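Local coordinates for protein phosphoinositol-specific phospholipase C (PDB 5FYP) that probably cleaves the phosphodiester bond of phosphoinositides in a calcium-dependent reaction, as a bacterial phospholipase C with a TIM-barrel type fold, at residues A[27-32]-A[48-53]; A[93-98]-A[137-142]; A[116-121]-A[184-189]; A[147-152]-A[208-213]. All blocks are in the same frame, centred on the assembly; numbering follows the deposited sequence.

Interaction 1: A[27-32]-A[48-53]. With CA (calcium ion), chain I.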
loop_
_atom_site.group_PDB
_atom_site.type_symbol
_atom_site.label_atom_id
_atom_site.label_comp_id
_atom_site.label_asym_id
_atom_site.label_seq_id
_atom_site.Cartn_x
_atom_site.Cartn_y
_atom_site.Cartn_z
ATOM N N ASN A 27 2.005 -1.934 -10.724
ATOM C CA ASN A 27 2.136 -3.325 -11.156
ATOM C C ASN A 27 3.577 -3.730 -11.451
ATOM O O ASN A 27 3.845 -4.539 -12.359
ATOM C CB ASN A 27 1.247 -3.653 -12.331
ATOM C CG ASN A 27 -0.224 -3.701 -11.967
ATOM O OD1 ASN A 27 -0.626 -3.546 -10.816
ATOM N ND2 ASN A 27 -1.011 -3.820 -12.957
ATOM N N CYS A 28 4.529 -3.249 -10.644
ATOM C CA CYS A 28 5.942 -3.520 -10.932
ATOM C C CYS A 28 6.449 -4.920 -10.686
ATOM O O CYS A 28 7.622 -5.189 -10.924
ATOM C CB CYS A 28 6.862 -2.537 -10.246
ATOM S SG CYS A 28 6.662 -2.420 -8.472
ATOM N N TYR A 29 5.567 -5.798 -10.227
ATOM C CA TYR A 29 5.836 -7.236 -10.227
ATOM C C TYR A 29 5.825 -7.857 -11.628
ATOM O O TYR A 29 6.280 -8.990 -11.813
ATOM C CB TYR A 29 4.778 -7.948 -9.345
ATOM C CG TYR A 29 3.408 -7.945 -9.958
ATOM C CD1 TYR A 29 3.058 -8.905 -10.900
ATOM C CD2 TYR A 29 2.494 -6.934 -9.710
ATOM C CE1 TYR A 29 1.839 -8.845 -11.550
ATOM C CE2 TYR A 29 1.287 -6.874 -10.362
ATOM C CZ TYR A 29 0.975 -7.840 -11.302
ATOM O OH TYR A 29 -0.206 -7.776 -12.013
ATOM N N GLU A 30 5.275 -7.167 -12.606
ATOM C CA GLU A 30 5.250 -7.686 -13.965
ATOM C C GLU A 30 6.628 -7.573 -14.607
ATOM O O GLU A 30 7.325 -6.558 -14.495
ATOM C CB GLU A 30 4.215 -6.990 -14.837
ATOM C CG GLU A 30 2.793 -7.150 -14.370
ATOM C CD GLU A 30 1.795 -6.623 -15.374
ATOM O OE1 GLU A 30 1.828 -7.128 -16.515
ATOM O OE2 GLU A 30 1.007 -5.730 -15.037
ATOM N N LYS A 31 7.003 -8.651 -15.302
ATOM C CA LYS A 31 8.318 -8.735 -15.930
ATOM C C LYS A 31 8.588 -7.574 -16.868
ATOM O O LYS A 31 9.725 -7.142 -17.048
ATOM C CB LYS A 31 8.463 -10.092 -16.669
ATOM C CG LYS A 31 8.511 -11.301 -15.749
ATOM C CD LYS A 31 8.543 -12.599 -16.545
ATOM C CE LYS A 31 8.392 -13.808 -15.660
ATOM N NZ LYS A 31 8.555 -15.045 -16.447
ATOM N N GLN A 32 7.538 -7.080 -17.516
ATOM C CA GLN A 32 7.684 -5.980 -18.472
ATOM C C GLN A 32 8.074 -4.651 -17.839
ATOM O O GLN A 32 8.532 -3.755 -18.540
ATOM C CB GLN A 32 6.360 -5.774 -19.264
ATOM C CG GLN A 32 5.146 -5.369 -18.393
ATOM C CD GLN A 32 3.914 -5.033 -19.194
ATOM O OE1 GLN A 32 4.011 -4.338 -20.221
ATOM N NE2 GLN A 32 2.759 -5.516 -18.774
ATOM N N GLU A 48 4.027 -2.678 -5.674
ATOM C CA GLU A 48 2.672 -3.223 -5.849
ATOM C C GLU A 48 2.760 -4.691 -6.232
ATOM O O GLU A 48 3.586 -5.071 -7.054
ATOM C CB GLU A 48 1.890 -2.456 -6.915
ATOM C CG GLU A 48 0.462 -2.941 -7.119
ATOM C CD GLU A 48 -0.384 -2.029 -7.978
ATOM O OE1 GLU A 48 0.181 -1.165 -8.672
ATOM O OE2 GLU A 48 -1.637 -2.205 -7.961
ATOM N N LEU A 49 1.848 -5.476 -5.664
ATOM C CA LEU A 49 1.659 -6.882 -5.967
ATOM C C LEU A 49 0.188 -7.142 -6.201
ATOM O O LEU A 49 -0.624 -6.834 -5.334
ATOM C CB LEU A 49 2.163 -7.771 -4.811
ATOM C CG LEU A 49 3.661 -7.753 -4.603
ATOM C CD1 LEU A 49 4.059 -8.207 -3.223
ATOM C CD2 LEU A 49 4.360 -8.581 -5.681
ATOM N N ASP A 50 -0.156 -7.787 -7.330
ATOM C CA ASP A 50 -1.516 -8.274 -7.560
ATOM C C ASP A 50 -1.564 -9.735 -7.141
ATOM O O ASP A 50 -0.743 -10.540 -7.624
ATOM C CB ASP A 50 -1.896 -8.188 -9.044
ATOM C CG ASP A 50 -2.078 -6.766 -9.557
ATOM O OD1 ASP A 50 -2.090 -5.824 -8.766
ATOM O OD2 ASP A 50 -2.206 -6.619 -10.799
ATOM N N PHE A 51 -2.521 -10.093 -6.270
ATOM C CA PHE A 51 -2.488 -11.450 -5.725
ATOM C C PHE A 51 -3.824 -12.151 -5.833
ATOM O O PHE A 51 -4.898 -11.578 -5.615
ATOM C CB PHE A 51 -1.896 -11.469 -4.305
ATOM C CG PHE A 51 -2.774 -10.894 -3.221
ATOM C CD1 PHE A 51 -2.869 -9.525 -2.968
ATOM C CD2 PHE A 51 -3.467 -11.747 -2.367
ATOM C CE1 PHE A 51 -3.637 -9.032 -1.928
ATOM C CE2 PHE A 51 -4.212 -11.261 -1.314
ATOM C CZ PHE A 51 -4.309 -9.911 -1.097
ATOM N N TRP A 52 -3.713 -13.423 -6.187
ATOM C CA TRP A 52 -4.838 -14.309 -6.543
ATOM C C TRP A 52 -4.862 -15.482 -5.600
ATOM O O TRP A 52 -3.818 -16.028 -5.205
ATOM C CB TRP A 52 -4.657 -14.808 -7.986
ATOM C CG TRP A 52 -4.707 -13.721 -9.022
ATOM C CD1 TRP A 52 -3.726 -12.841 -9.352
ATOM C CD2 TRP A 52 -5.838 -13.369 -9.823
ATOM N NE1 TRP A 52 -4.187 -11.965 -10.299
ATOM C CE2 TRP A 52 -5.475 -12.268 -10.612
ATOM C CE3 TRP A 52 -7.126 -13.881 -9.941
ATOM C CZ2 TRP A 52 -6.361 -11.656 -11.495
ATOM C CZ3 TRP A 52 -8.007 -13.275 -10.817
ATOM C CH2 TRP A 52 -7.621 -12.171 -11.577
ATOM N N ASP A 53 -6.068 -15.915 -5.250
ATOM C CA ASP A 53 -6.230 -17.130 -4.457
ATOM C C ASP A 53 -5.956 -18.394 -5.270
ATOM O O ASP A 53 -5.425 -19.380 -4.775
ATOM C CB ASP A 53 -7.662 -17.200 -3.916
ATOM C CG ASP A 53 -7.881 -16.289 -2.726
ATOM O OD1 ASP A 53 -7.516 -15.095 -2.795
ATOM O OD2 ASP A 53 -8.347 -16.797 -1.676
HETATM CA CA CA I . -2.652 -3.708 -9.520
HETATM O O HOH W 1 -3.848 -4.554 -11.446
HETATM O O HOH W 2 -3.614 -1.806 -10.630
#
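Tyr-29 holds CG between its backbone N and carbonyl carbon (chi1 70°), a rotamer that swings the ring toward strand 46-52 and carries its hydroxyl to Asp-50; Glu-48, with CG anti to N (chi1 -178°) and an extended chain, reaches forward to the calcium ion. The phenol donates from OH to Asp-50 OD2 over 2.6 Å, meeting the carboxylate from above its plane, with ring and carboxylate turned 58° apart. Asp-50 thereby divides its oxygens: OD1 binds calcium at 2.3 Å, while OD2 takes the phenol and a hydrogen bond from water 1, itself a calcium ligand. This is the calcium site at the C-terminal end of the parallel barrel strands; Asn-27 comes from the loop after strand 20-25, and Asp-119 of the adjacent sheet strand 114-120 completes the protein ligands beside two waters. Asn-27 is tied in twice, its side chain binding the metal and its backbone N donating to Glu-48 OE1 (2.9 Å). OE1 also pairs with Arg-260, so this carboxylate, too, spends one oxygen on protein and the other, OE2, on calcium at 2.4 Å. A type I turn from Asn-27 to Glu-30, closed by Glu-30 N to Asn-27 O (3.0 Å), places Tyr-29 two residues after Asn-27. Glu-48 O lies at the edge of the tyrosine ring, 3.4 Å from CD2, and Leu-49 CD2 packs on Tyr-29 CB at 3.7 Å.

Interaction 2: A[93-98]-A[137-142]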
loop_
_atom_site.group_PDB
_atom_site.type_symbol
_atom_site.label_atom_id
_atom_site.label_comp_id
_atom_site.label_asym_id
_atom_site.label_seq_id
_atom_site.Cartn_x
_atom_site.Cartn_y
_atom_site.Cartn_z
ATOM N N ASP A 93 5.693 -17.104 -5.632
ATOM C CA ASP A 93 4.346 -16.788 -5.178
ATOM C C ASP A 93 4.320 -15.499 -4.357
ATOM O O ASP A 93 5.307 -14.790 -4.265
ATOM C CB ASP A 93 3.762 -17.986 -4.429
ATOM C CG ASP A 93 4.469 -18.279 -3.110
ATOM O OD1 ASP A 93 5.574 -17.746 -2.850
ATOM O OD2 ASP A 93 3.920 -19.093 -2.349
ATOM N N LEU A 94 3.195 -15.212 -3.709
ATOM C CA LEU A 94 3.107 -14.016 -2.906
ATOM C C LEU A 94 4.162 -13.985 -1.831
ATOM O O LEU A 94 4.875 -12.991 -1.632
ATOM C CB LEU A 94 1.719 -13.841 -2.301
ATOM C CG LEU A 94 1.561 -12.629 -1.384
ATOM C CD1 LEU A 94 1.827 -11.324 -2.095
ATOM C CD2 LEU A 94 0.186 -12.598 -0.746
ATOM N N GLU A 95 4.288 -15.098 -1.112
ATOM C CA GLU A 95 5.282 -15.165 -0.030
ATOM C C GLU A 95 6.684 -14.884 -0.545
ATOM O O GLU A 95 7.475 -14.183 0.096
ATOM C CB GLU A 95 5.206 -16.523 0.680
ATOM C CG GLU A 95 6.223 -16.678 1.787
ATOM C CD GLU A 95 5.974 -17.876 2.680
ATOM O OE1 GLU A 95 4.909 -18.506 2.607
ATOM O OE2 GLU A 95 6.845 -18.175 3.511
ATOM N N ALA A 96 7.003 -15.430 -1.715
ATOM C CA ALA A 96 8.331 -15.190 -2.298
ATOM C C ALA A 96 8.559 -13.696 -2.606
ATOM O O ALA A 96 9.623 -13.125 -2.332
ATOM C CB ALA A 96 8.509 -15.997 -3.551
ATOM N N CYS A 97 7.549 -13.069 -3.187
ATOM C CA CYS A 97 7.618 -11.643 -3.486
ATOM C C CYS A 97 7.795 -10.808 -2.213
ATOM O O CYS A 97 8.595 -9.874 -2.169
ATOM C CB CYS A 97 6.396 -11.160 -4.258
ATOM S SG CYS A 97 6.189 -11.867 -5.910
ATOM N N LEU A 98 7.027 -11.152 -1.191
ATOM C CA LEU A 98 7.161 -10.467 0.085
ATOM C C LEU A 98 8.571 -10.656 0.673
ATOM O O LEU A 98 9.161 -9.711 1.210
ATOM C CB LEU A 98 6.099 -10.939 1.069
ATOM C CG LEU A 98 4.653 -10.672 0.669
ATOM C CD1 LEU A 98 3.729 -11.206 1.749
ATOM C CD2 LEU A 98 4.368 -9.208 0.427
ATOM N N ASP A 137 -3.090 -12.054 7.460
ATOM C CA ASP A 137 -2.310 -11.382 8.499
ATOM C C ASP A 137 -1.193 -12.289 9.002
ATOM O O ASP A 137 -0.083 -11.805 9.252
ATOM C CB ASP A 137 -3.173 -10.937 9.662
ATOM C CG ASP A 137 -3.851 -9.591 9.445
ATOM O OD1 ASP A 137 -3.685 -8.991 8.354
ATOM O OD2 ASP A 137 -4.468 -9.108 10.404
ATOM N N GLU A 138 -1.485 -13.571 9.171
ATOM C CA GLU A 138 -0.469 -14.465 9.694
ATOM C C GLU A 138 0.707 -14.600 8.715
ATOM O O GLU A 138 1.850 -14.641 9.134
ATOM C CB GLU A 138 -1.085 -15.815 10.085
ATOM C CG GLU A 138 -1.898 -15.704 11.369
ATOM C CD GLU A 138 -2.628 -16.944 11.813
ATOM O OE1 GLU A 138 -2.712 -17.904 11.058
ATOM O OE2 GLU A 138 -3.157 -16.906 12.931
ATOM N N LEU A 139 0.410 -14.657 7.414
ATOM C CA LEU A 139 1.466 -14.706 6.403
ATOM C C LEU A 139 2.332 -13.446 6.469
ATOM O O LEU A 139 3.550 -13.546 6.522
ATOM C CB LEU A 139 0.880 -14.849 4.995
ATOM C CG LEU A 139 1.863 -14.617 3.848
ATOM C CD1 LEU A 139 2.991 -15.628 3.903
ATOM C CD2 LEU A 139 1.173 -14.684 2.500
ATOM N N VAL A 140 1.699 -12.274 6.405
ATOM C CA VAL A 140 2.516 -11.077 6.309
ATOM C C VAL A 140 3.336 -10.856 7.595
ATOM O O VAL A 140 4.454 -10.373 7.535
ATOM C CB VAL A 140 1.714 -9.835 5.884
ATOM C CG1 VAL A 140 1.034 -10.092 4.520
ATOM C CG2 VAL A 140 0.700 -9.386 6.911
ATOM N N ALA A 141 2.761 -11.231 8.728
ATOM C CA ALA A 141 3.478 -11.124 10.003
ATOM C C ALA A 141 4.645 -12.114 10.071
ATOM O O ALA A 141 5.699 -11.792 10.567
ATOM C CB ALA A 141 2.532 -11.341 11.176
ATOM N N ARG A 142 4.428 -13.307 9.557
ATOM C CA ARG A 142 5.498 -14.324 9.528
ATOM C C ARG A 142 6.671 -13.882 8.661
ATOM O O ARG A 142 7.824 -14.054 9.021
ATOM C CB ARG A 142 4.951 -15.658 9.046
ATOM C CG ARG A 142 5.970 -16.765 9.030
ATOM C CD ARG A 142 5.272 -18.123 8.932
ATOM N NE ARG A 142 4.405 -18.216 7.757
ATOM C CZ ARG A 142 4.841 -18.340 6.503
ATOM N NH1 ARG A 142 6.133 -18.386 6.233
ATOM N NH2 ARG A 142 3.966 -18.411 5.510
#
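Glu-95 leaves its helix with CG anti to the backbone N and runs extended toward helix 133-144. Its CB and CG both pass Leu-139 CD1, each at 4.0 Å, so the aliphatic half of the acid lies against the leucine. At the tip the carboxylate meets Arg-142 in a two-pronged salt bridge: OE1 accepts from NH2 at 3.1 Å, and OE2 accepts from NH1 at 2.8 Å. OE1 also passes close to Leu-139 CD1. The NH2 bond is nearly straight (175° at the hydrogen), and both oxygens lie close to the guanidinium plane; the carboxylate is twisted 58° from that plane, so each N-H arrives from above it. Arginine and glutamate chains cross at about a right angle, the arginine bent at chi3 to bring its end round. The pair joins two helices on the outside of the barrel, whose short segments run 33° from parallel with axes 10.5 Å apart. Toward the sheet the contact turns apolar. Leu-139 sends CD1 to the glutamate and CD2 to Leu-94 CD2 (4.0 Å), thus bridging the polar and apolar parts, while one helical turn on Leu-98 CD1 packs on Val-140 CG1, also at 4.0 Å. Leu-94 and Leu-98 also rest on Leu-49 of strand 46-52. Asp-93 caps the start of helix 94-107, its OD1 accepting from Ala-96 N (2.9 Å), and Cys-97 ties the helix to Cys-84 by a disulfide.

Interaction 3: A[116-121]-A[184-189]. With CA (calcium ion), chain I.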
loop_
_atom_site.group_PDB
_atom_site.type_symbol
_atom_site.label_atom_id
_atom_site.label_comp_id
_atom_site.label_asym_id
_atom_site.label_seq_id
_atom_site.Cartn_x
_atom_site.Cartn_y
_atom_site.Cartn_z
ATOM N N LEU A 116 3.913 -1.243 0.477
ATOM C CA LEU A 116 3.540 -2.303 -0.476
ATOM C C LEU A 116 2.039 -2.305 -0.666
ATOM O O LEU A 116 1.284 -2.571 0.269
ATOM C CB LEU A 116 3.956 -3.674 -0.003
ATOM C CG LEU A 116 5.372 -3.964 0.273
ATOM C CD1 LEU A 116 5.554 -5.449 0.600
ATOM C CD2 LEU A 116 6.254 -3.589 -0.907
ATOM N N ILE A 117 1.628 -2.017 -1.890
ATOM C CA ILE A 117 0.219 -2.062 -2.272
ATOM C C ILE A 117 -0.095 -3.496 -2.680
ATOM O O ILE A 117 0.463 -4.035 -3.618
ATOM C CB ILE A 117 -0.048 -1.108 -3.468
ATOM C CG1 ILE A 117 0.478 0.336 -3.174
ATOM C CG2 ILE A 117 -1.509 -1.139 -3.908
ATOM C CD1 ILE A 117 -0.090 1.018 -1.956
ATOM N N LEU A 118 -0.981 -4.128 -1.911
ATOM C CA LEU A 118 -1.400 -5.507 -2.106
ATOM C C LEU A 118 -2.788 -5.462 -2.727
ATOM O O LEU A 118 -3.781 -5.237 -2.030
ATOM C CB LEU A 118 -1.341 -6.264 -0.791
ATOM C CG LEU A 118 0.021 -6.201 -0.080
ATOM C CD1 LEU A 118 -0.065 -6.899 1.261
ATOM C CD2 LEU A 118 1.136 -6.765 -0.917
ATOM N N ASP A 119 -2.827 -5.635 -4.047
ATOM C CA ASP A 119 -4.034 -5.475 -4.838
ATOM C C ASP A 119 -4.673 -6.863 -5.008
ATOM O O ASP A 119 -4.225 -7.703 -5.777
ATOM C CB ASP A 119 -3.691 -4.837 -6.172
ATOM C CG ASP A 119 -4.881 -4.393 -6.986
ATOM O OD1 ASP A 119 -6.012 -4.441 -6.449
ATOM O OD2 ASP A 119 -4.655 -3.976 -8.172
ATOM N N LYS A 120 -5.679 -7.116 -4.161
ATOM C CA LYS A 120 -6.315 -8.403 -4.066
ATOM C C LYS A 120 -7.285 -8.591 -5.233
ATOM O O LYS A 120 -8.098 -7.729 -5.486
ATOM C CB LYS A 120 -7.075 -8.513 -2.745
ATOM C CG LYS A 120 -7.565 -9.924 -2.468
ATOM C CD LYS A 120 -8.243 -10.076 -1.116
ATOM C CE LYS A 120 -8.256 -11.461 -0.560
ATOM N NZ LYS A 120 -8.471 -12.559 -1.521
ATOM N N LYS A 121 -7.214 -9.750 -5.895
ATOM C CA LYS A 121 -7.965 -9.972 -7.142
ATOM C C LYS A 121 -9.160 -10.904 -7.033
ATOM O O LYS A 121 -9.991 -10.914 -7.937
ATOM C CB LYS A 121 -7.011 -10.431 -8.241
ATOM C CG LYS A 121 -5.972 -9.368 -8.597
ATOM C CD LYS A 121 -6.567 -8.119 -9.213
ATOM C CE LYS A 121 -5.534 -7.048 -9.469
ATOM N NZ LYS A 121 -6.141 -5.816 -10.034
ATOM N N VAL A 184 8.004 -1.305 7.134
ATOM C CA VAL A 184 7.190 -1.713 5.982
ATOM C C VAL A 184 5.720 -1.474 6.336
ATOM O O VAL A 184 5.256 -1.841 7.396
ATOM C CB VAL A 184 7.423 -3.186 5.650
ATOM C CG1 VAL A 184 6.480 -3.679 4.569
ATOM C CG2 VAL A 184 8.876 -3.423 5.242
ATOM N N LEU A 185 5.021 -0.803 5.414
ATOM C CA LEU A 185 3.583 -0.545 5.501
ATOM C C LEU A 185 2.886 -1.330 4.412
ATOM O O LEU A 185 3.257 -1.214 3.255
ATOM C CB LEU A 185 3.254 0.952 5.321
ATOM C CG LEU A 185 3.608 1.887 6.467
ATOM C CD1 LEU A 185 5.099 2.073 6.643
ATOM C CD2 LEU A 185 2.942 3.231 6.272
ATOM N N LEU A 186 1.893 -2.111 4.787
ATOM C CA LEU A 186 1.129 -2.916 3.856
ATOM C C LEU A 186 -0.243 -2.280 3.634
ATOM O O LEU A 186 -0.874 -1.845 4.600
ATOM C CB LEU A 186 0.954 -4.312 4.399
ATOM C CG LEU A 186 2.258 -5.027 4.740
ATOM C CD1 LEU A 186 1.965 -6.381 5.343
ATOM C CD2 LEU A 186 3.173 -5.154 3.530
ATOM N N VAL A 187 -0.699 -2.281 2.375
ATOM C CA VAL A 187 -1.950 -1.610 2.024
ATOM C C VAL A 187 -2.792 -2.587 1.220
ATOM O O VAL A 187 -2.292 -3.197 0.283
ATOM C CB VAL A 187 -1.651 -0.369 1.184
ATOM C CG1 VAL A 187 -2.956 0.388 0.884
ATOM C CG2 VAL A 187 -0.633 0.543 1.876
ATOM N N LEU A 188 -4.061 -2.722 1.553
ATOM C CA LEU A 188 -4.983 -3.599 0.822
ATOM C C LEU A 188 -5.821 -2.774 -0.154
ATOM O O LEU A 188 -6.440 -1.773 0.225
ATOM C CB LEU A 188 -5.900 -4.318 1.800
ATOM C CG LEU A 188 -6.826 -5.364 1.197
ATOM C CD1 LEU A 188 -6.034 -6.526 0.591
ATOM C CD2 LEU A 188 -7.805 -5.858 2.235
ATOM N N ASN A 189 -5.830 -3.215 -1.416
ATOM C CA ASN A 189 -6.750 -2.705 -2.425
ATOM C C ASN A 189 -7.588 -3.878 -2.943
ATOM O O ASN A 189 -7.168 -5.044 -2.864
ATOM C CB ASN A 189 -6.031 -2.030 -3.607
ATOM C CG ASN A 189 -5.307 -0.742 -3.280
ATOM O OD1 ASN A 189 -5.430 -0.113 -2.201
ATOM N ND2 ASN A 189 -4.586 -0.297 -4.227
HETATM CA CA CA I . -2.652 -3.708 -9.520
HETATM O O HOH W 1 -3.848 -4.554 -11.446
HETATM O O HOH W 2 -3.614 -1.806 -10.630
#
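Leu-116 and Leu-186 run alongside each other in the same direction, with CD1 of the first 3.8 Å from CD2 of the second, on the sheet face that meets helix 133-144. Five backbone bonds knit the parallel strands tightly, from Leu-116 N to Leu-185 O (2.9 Å) as far as Lys-120 N to Asn-189 O (2.9 Å); Leu-118 N to Val-187 O, at 2.7 Å, is the shortest. On the other face Ile-117 CD1 abuts Val-187 CB (3.8 Å). The looser end begins at Asp-119, which is partly exposed: with CG anti to N (chi1 -170°), its carboxylate stands about crosswise to the Asn-189 amide, and OD1 comes only within 3.7 Å of Asn-189 CB. Its OD2 instead binds calcium at 2.4 Å and forms a salt bridge with Lys-121 NZ, which also donates to the calcium-bound water 1. Lying at the C-terminal ends of parallel strands, the calcium sits where TIM barrels carry their active sites, consistent with a place in this enzyme's catalytic centre.

Interaction 4: A[147-152]-A[208-213]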
loop_
_atom_site.group_PDB
_atom_site.type_symbol
_atom_site.label_atom_id
_atom_site.label_comp_id
_atom_site.label_asym_id
_atom_site.label_seq_id
_atom_site.Cartn_x
_atom_site.Cartn_y
_atom_site.Cartn_z
ATOM N N LYS A 147 9.053 -5.698 11.304
ATOM C CA LYS A 147 9.226 -4.586 10.368
ATOM C C LYS A 147 7.946 -3.801 10.133
ATOM O O LYS A 147 8.001 -2.677 9.676
ATOM C CB LYS A 147 9.755 -5.069 9.021
ATOM C CG LYS A 147 11.164 -5.611 9.061
ATOM C CD LYS A 147 11.582 -6.116 7.675
ATOM C CE LYS A 147 12.952 -6.794 7.661
ATOM N NZ LYS A 147 14.052 -5.838 7.964
ATOM N N LEU A 148 6.796 -4.409 10.394
ATOM C CA LEU A 148 5.527 -3.752 10.034
ATOM C C LEU A 148 5.206 -2.552 10.907
ATOM O O LEU A 148 5.491 -2.530 12.119
ATOM C CB LEU A 148 4.370 -4.737 10.101
ATOM C CG LEU A 148 4.472 -5.924 9.137
ATOM C CD1 LEU A 148 3.222 -6.756 9.258
ATOM C CD2 LEU A 148 4.676 -5.487 7.719
ATOM N N PHE A 149 4.616 -1.561 10.267
ATOM C CA PHE A 149 3.916 -0.452 10.907
ATOM C C PHE A 149 2.449 -0.600 10.477
ATOM O O PHE A 149 2.179 -0.645 9.291
ATOM C CB PHE A 149 4.497 0.882 10.448
ATOM C CG PHE A 149 3.811 2.086 11.020
ATOM C CD1 PHE A 149 4.108 2.537 12.282
ATOM C CD2 PHE A 149 2.882 2.799 10.276
ATOM C CE1 PHE A 149 3.495 3.661 12.822
ATOM C CE2 PHE A 149 2.264 3.918 10.808
ATOM C CZ PHE A 149 2.561 4.345 12.081
ATOM N N THR A 150 1.556 -0.717 11.452
ATOM C CA THR A 150 0.173 -1.108 11.214
ATOM C C THR A 150 -0.809 -0.013 11.631
ATOM O O THR A 150 -0.432 0.962 12.284
ATOM C CB THR A 150 -0.153 -2.359 12.008
ATOM O OG1 THR A 150 -0.190 -1.991 13.403
ATOM C CG2 THR A 150 0.866 -3.479 11.769
ATOM N N PRO A 151 -2.092 -0.199 11.310
ATOM C CA PRO A 151 -3.091 0.797 11.735
ATOM C C PRO A 151 -3.106 1.077 13.235
ATOM O O PRO A 151 -3.180 2.229 13.647
ATOM C CB PRO A 151 -4.388 0.209 11.212
ATOM C CG PRO A 151 -4.005 -0.553 9.970
ATOM C CD PRO A 151 -2.663 -1.147 10.332
ATOM N N GLN A 152 -3.020 0.046 14.057
ATOM C CA GLN A 152 -2.968 0.293 15.491
ATOM C C GLN A 152 -1.749 1.124 15.899
ATOM O O GLN A 152 -1.818 1.924 16.823
ATOM C CB GLN A 152 -2.974 -1.024 16.234
ATOM C CG GLN A 152 -2.869 -0.895 17.747
ATOM C CD GLN A 152 -4.048 -0.168 18.347
ATOM O OE1 GLN A 152 -5.122 -0.726 18.413
ATOM N NE2 GLN A 152 -3.846 1.057 18.821
ATOM N N LYS A 208 -2.934 -6.268 10.380
ATOM C CA LYS A 208 -1.567 -5.979 9.935
ATOM C C LYS A 208 -1.480 -5.066 8.741
ATOM O O LYS A 208 -0.410 -4.556 8.448
ATOM C CB LYS A 208 -0.808 -7.279 9.647
ATOM C CG LYS A 208 -0.678 -8.208 10.861
ATOM C CD LYS A 208 0.073 -7.568 12.019
ATOM C CE LYS A 208 0.347 -8.548 13.154
ATOM N NZ LYS A 208 0.871 -7.869 14.335
ATOM N N VAL A 209 -2.616 -4.837 8.084
ATOM C CA VAL A 209 -2.657 -4.153 6.792
ATOM C C VAL A 209 -3.627 -2.990 6.877
ATOM O O VAL A 209 -4.708 -3.095 7.459
ATOM C CB VAL A 209 -3.070 -5.174 5.693
ATOM C CG1 VAL A 209 -3.055 -4.559 4.306
ATOM C CG2 VAL A 209 -2.202 -6.413 5.734
ATOM N N PHE A 210 -3.224 -1.876 6.264
ATOM C CA PHE A 210 -4.090 -0.694 6.086
ATOM C C PHE A 210 -5.085 -0.939 4.950
ATOM O O PHE A 210 -4.678 -1.246 3.834
ATOM C CB PHE A 210 -3.251 0.527 5.684
ATOM C CG PHE A 210 -2.403 1.082 6.786
ATOM C CD1 PHE A 210 -1.132 0.579 7.057
ATOM C CD2 PHE A 210 -2.858 2.134 7.562
ATOM C CE1 PHE A 210 -0.360 1.120 8.052
ATOM C CE2 PHE A 210 -2.101 2.649 8.588
ATOM C CZ PHE A 210 -0.848 2.135 8.837
ATOM N N ILE A 211 -6.375 -0.679 5.161
ATOM C CA ILE A 211 -7.318 -0.722 4.061
ATOM C C ILE A 211 -7.370 0.625 3.335
ATOM O O ILE A 211 -7.297 1.678 3.961
ATOM C CB ILE A 211 -8.718 -1.171 4.499
ATOM C CG1 ILE A 211 -9.364 -0.263 5.547
ATOM C CG2 ILE A 211 -8.680 -2.618 4.985
ATOM C CD1 ILE A 211 -10.851 -0.501 5.712
ATOM N N SER A 212 -7.446 0.579 2.000
ATOM C CA SER A 212 -7.474 1.801 1.223
ATOM C C SER A 212 -8.580 1.716 0.176
ATOM O O SER A 212 -8.370 1.159 -0.899
ATOM C CB SER A 212 -6.129 2.047 0.567
ATOM O OG SER A 212 -6.162 3.267 -0.138
ATOM N N PRO A 213 -9.777 2.191 0.525
ATOM C CA PRO A 213 -10.922 1.976 -0.373
ATOM C C PRO A 213 -10.870 2.812 -1.633
ATOM O O PRO A 213 -10.321 3.915 -1.663
ATOM C CB PRO A 213 -12.118 2.368 0.496
ATOM C CG PRO A 213 -11.561 3.332 1.482
ATOM C CD PRO A 213 -10.179 2.814 1.789
HETATM O O HOH W 3 1.309 -2.608 7.527
#
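Pro-151 sits over one face of the Phe-210 ring, its CG 3.9 Å from the ring centroid and 15° off the normal, a CH-pi contact in which the side chains meet at a slant. CG anti to the carbonyl carbon (chi1 -72°) turns the Phe-210 ring back toward Pro-151. The ring edge is occupied as well: Phe-149 O lies near the ring plane, 3.3 Å from Phe-210 CE1. Separately, the Phe-149 ring approaches Phe-210 obliquely, CD2 to CZ at 4.1 Å. Here the loop entering helix 151-158 packs on the short strand 210-211, which follows strand 184-189 in the parallel barrel sheet. Thr-150 is the N-cap of that helix, and its methyl CG2 rests 3.7 Å from Lys-208 O. No direct hydrogen bond joins the segments; water 3 donates both to Phe-149 O and to Lys-208 O, each at 2.8 Å. Leu-148 crosses Lys-208 at about a right angle, CD1 meeting CB at 4.1 Å.

Overall arrangement
Interactions 1, 3 and 4 follow one sheet, in which strands 46-52, 114-120, 184-189 and 210-211 lie in that order. Interactions 1 and 3, with centres 11 Å apart, share the calcium ion and both of its waters; backbone bonds link their strands, as from Asp-119 N to Leu-49 O (2.8 Å). Interaction 3 passes on to interaction 4 through Leu-188 N and Phe-210 O (2.8 Å). Interaction 2 backs the sheet from outside: Leu-49 CD2 touches Cys-97 CB (3.6 Å), and Val-140 CB touches Leu-186 CD1 (3.5 Å). Interaction 4 is farthest from interaction 1, about 19 Å between centres, and joins interaction 2 where Lys-208 meets helix 133-144.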